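Local coordinates for protein synthesis inhibitor I (Hordeum vulgare, PDB 4FBH), which is a plant member of the ribosome-inactivating protein family, an inhibitor of protein synthesis, with adenosine monophosphate bound in a pocket, at residues F91-G96 / H146-A151. Sequence-based numbering, arbitrary orientation.
Sequences FKSSDG and HGRTKA
Ser94 takes hold of the carbonyl oxygen of His146 twice, with its backbone N-H and with its hydroxyl. Ser94 N lies 3.2 Å from His146 O, in the carbonyl plane on a lone pair, and the bond is nearly straight (163°). Ser94 OG donates to the same His146 O at 2.7 Å, tilted 25° from that plane; a chi1 of 54°, which sets OG between the backbone N and the carbonyl carbon, lets both donors converge on one acceptor. The same side chain also meets the imidazole. Ser94 CB sits over one face of the His146 ring, 3.8 Å from its centroid, in a CH-pi contact. The contact buries His146 ND1, for which the model offers no hydrogen-bond partner.

The Ser93 hydroxyl lies beside Arg148: Ser93 OG is 3.6 Å from Arg148 CB, although it is hydrogen-bonded to Leu145 O. Arg148 runs out extended and crosses Phe91 at about a right angle: its CD meets the ring edge in plane, 3.8 Å from Phe91 CZ, and the guanidinium plane is nearly perpendicular to the ring. That guanidinium makes a cation-pi contact with Trp99 and a hydrogen bond to Gln159. A water donates to both Asp95 OD2 (2.6 Å) and Arg148 O (2.7 Å), bridging the loops, while Asp95 OD1 is hydrogen-bonded to Thr97 OG1.

The arrangement ties a type I beta turn, Ser93 to Gly96, joining antiparallel strands 88-92 and 98-100 of the mixed sheet, to the C-terminal end of helix 135-146: a beta hairpin docked on a helix end in the ribosome-inactivating protein fold.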
ATOM      1  N   PHE A  91       8.220   2.566  10.008  1.00 23.73           N
ATOM      2  CA  PHE A  91       7.344   2.169  11.096  1.00 25.91           C
ATOM      3  C   PHE A  91       7.944   2.603  12.429  1.00 30.62           C
ATOM      4  O   PHE A  91       9.166   2.675  12.572  1.00 25.86           O
ATOM      5  CB  PHE A  91       7.007   0.668  11.058  1.00 25.70           C
ATOM      6  CG  PHE A  91       8.196  -0.243  11.235  1.00 26.37           C
ATOM      7  CD1 PHE A  91       8.625  -0.614  12.499  1.00 27.93           C
ATOM      8  CD2 PHE A  91       8.861  -0.757  10.138  1.00 27.36           C
ATOM      9  CE1 PHE A  91       9.714  -1.457  12.668  1.00 29.48           C
ATOM     10  CE2 PHE A  91       9.951  -1.601  10.304  1.00 26.39           C
ATOM     11  CZ  PHE A  91      10.373  -1.953  11.573  1.00 25.45           C
ATOM     12  N   LYS A  92       7.074   2.928  13.385  1.00 29.97           N
ATOM     13  CA  LYS A  92       7.507   3.383  14.695  1.00 28.74           C
ATOM     14  C   LYS A  92       7.326   2.280  15.722  1.00 30.38           C
ATOM     15  O   LYS A  92       6.268   1.660  15.798  1.00 34.50           O
ATOM     16  CB  LYS A  92       6.744   4.635  15.118  1.00 32.63           C
ATOM     17  CG  LYS A  92       7.199   5.205  16.452  1.00 35.48           C
ATOM     18  CD  LYS A  92       6.181   6.179  17.033  1.00 39.33           C
ATOM     19  CE  LYS A  92       6.364   7.578  16.463  1.00 48.73           C
ATOM     20  NZ  LYS A  92       5.472   8.563  17.145  1.00 50.96           N
ATOM     21  N   SER A  93       8.371   2.034  16.504  1.00 32.20           N
ATOM     22  CA  SER A  93       8.364   0.952  17.481  1.00 33.35           C
ATOM     23  C   SER A  93       7.920   1.460  18.836  1.00 31.51           C
ATOM     24  O   SER A  93       7.870   2.662  19.053  1.00 37.72           O
ATOM     25  CB  SER A  93       9.756   0.328  17.593  1.00 32.85           C
ATOM     26  OG  SER A  93       9.872  -0.785  16.734  1.00 37.69           O
ATOM     27  N   SER A  94       7.620   0.544  19.753  1.00 38.85           N
ATOM     28  CA  SER A  94       7.150   0.925  21.086  1.00 39.03           C
ATOM     29  C   SER A  94       8.130   1.808  21.869  1.00 44.23           C
ATOM     30  O   SER A  94       7.707   2.609  22.700  1.00 44.71           O
ATOM     31  CB  SER A  94       6.730  -0.299  21.904  1.00 36.31           C
ATOM     32  OG  SER A  94       7.753  -1.269  21.964  1.00 36.21           O
ATOM     33  N   ASP A  95       9.427   1.687  21.597  1.00 39.20           N
ATOM     34  CA  ASP A  95      10.390   2.593  22.220  1.00 39.37           C
ATOM     35  C   ASP A  95      10.391   3.990  21.586  1.00 44.45           C
ATOM     36  O   ASP A  95      11.082   4.893  22.065  1.00 52.26           O
ATOM     37  CB  ASP A  95      11.810   2.000  22.269  1.00 38.21           C
ATOM     38  CG  ASP A  95      12.399   1.726  20.886  1.00 44.65           C
ATOM     39  OD1 ASP A  95      11.952   2.322  19.883  1.00 43.88           O
ATOM     40  OD2 ASP A  95      13.337   0.908  20.806  1.00 46.39           O
ATOM     41  N   GLY A  96       9.624   4.159  20.509  1.00 40.44           N
ATOM     42  CA  GLY A  96       9.521   5.442  19.828  1.00 32.70           C
ATOM     43  C   GLY A  96      10.512   5.644  18.685  1.00 38.02           C
ATOM     44  O   GLY A  96      10.644   6.751  18.167  1.00 33.14           O
ATOM     45  N   HIS A 146       6.385  -4.057  16.586  1.00 30.32           N
ATOM     46  CA  HIS A 146       6.188  -3.205  17.761  1.00 34.92           C
ATOM     47  C   HIS A 146       7.236  -3.496  18.841  1.00 33.74           C
ATOM     48  O   HIS A 146       7.620  -2.602  19.590  1.00 34.32           O
ATOM     49  CB  HIS A 146       4.784  -3.419  18.344  1.00 31.14           C
ATOM     50  CG  HIS A 146       4.252  -2.251  19.115  1.00 34.62           C
ATOM     51  ND1 HIS A 146       4.258  -0.963  18.620  1.00 42.30           N
ATOM     52  CD2 HIS A 146       3.671  -2.180  20.337  1.00 33.87           C
ATOM     53  CE1 HIS A 146       3.716  -0.149  19.510  1.00 37.00           C
ATOM     54  NE2 HIS A 146       3.352  -0.862  20.560  1.00 35.43           N
ATOM     55  N   GLY A 147       7.686  -4.750  18.916  1.00 34.60           N
ATOM     56  CA  GLY A 147       8.664  -5.180  19.907  1.00 35.94           C
ATOM     57  C   GLY A 147      10.109  -5.140  19.428  1.00 42.10           C
ATOM     58  O   GLY A 147      11.031  -5.560  20.133  1.00 42.19           O
ATOM     59  N   ARG A 148      10.307  -4.625  18.220  1.00 40.56           N
ATOM     60  CA  ARG A 148      11.637  -4.483  17.654  1.00 34.82           C
ATOM     61  C   ARG A 148      12.520  -3.562  18.492  1.00 40.12           C
ATOM     62  O   ARG A 148      12.122  -2.451  18.840  1.00 37.59           O
ATOM     63  CB  ARG A 148      11.549  -3.959  16.220  1.00 32.70           C
ATOM     64  CG  ARG A 148      12.897  -3.826  15.549  1.00 35.40           C
ATOM     65  CD  ARG A 148      12.757  -3.481  14.082  1.00 36.03           C
ATOM     66  NE  ARG A 148      14.055  -3.261  13.459  1.00 26.71           N
ATOM     67  CZ  ARG A 148      14.771  -4.217  12.889  1.00 31.22           C
ATOM     68  NH1 ARG A 148      14.310  -5.456  12.863  1.00 28.36           N
ATOM     69  NH2 ARG A 148      15.949  -3.934  12.338  1.00 38.88           N
ATOM     70  N   THR A 149      13.717  -4.046  18.815  1.00 37.01           N
ATOM     71  CA  THR A 149      14.737  -3.251  19.492  1.00 37.81           C
ATOM     72  C   THR A 149      15.899  -2.999  18.529  1.00 37.70           C
ATOM     73  O   THR A 149      16.040  -3.687  17.521  1.00 32.00           O
ATOM     74  CB  THR A 149      15.273  -3.986  20.736  1.00 39.92           C
ATOM     75  OG1 THR A 149      16.052  -5.115  20.325  1.00 47.10           O
ATOM     76  CG2 THR A 149      14.123  -4.483  21.597  1.00 41.14           C
ATOM     77  N   LYS A 150      16.733  -2.013  18.835  1.00 42.27           N
ATOM     78  CA  LYS A 150      17.873  -1.699  17.981  1.00 40.24           C
ATOM     79  C   LYS A 150      18.836  -2.883  17.855  1.00 42.91           C
ATOM     80  O   LYS A 150      19.467  -3.071  16.818  1.00 47.29           O
ATOM     81  CB  LYS A 150      18.600  -0.453  18.491  1.00 43.44           C
ATOM     82  CG  LYS A 150      19.868  -0.106  17.715  1.00 52.39           C
ATOM     83  CD  LYS A 150      19.609  -0.015  16.213  1.00 47.82           C
ATOM     84  CE  LYS A 150      20.907  -0.068  15.416  1.00 42.12           C
ATOM     85  NZ  LYS A 150      21.597   1.253  15.311  1.00 36.03           N
ATOM     86  N   ALA A 151      18.921  -3.703  18.900  1.00 39.23           N
ATOM     87  CA  ALA A 151      19.823  -4.854  18.888  1.00 40.86           C
ATOM     88  C   ALA A 151      19.348  -5.953  17.953  1.00 42.30           C
ATOM     89  O   ALA A 151      20.073  -6.913  17.705  1.00 44.36           O
ATOM     90  CB  ALA A 151      20.010  -5.413  20.299  1.00 36.63           C
TER
HETATM   91  O   HOH W   1      13.506  -0.209  18.482  1.00 45.67           O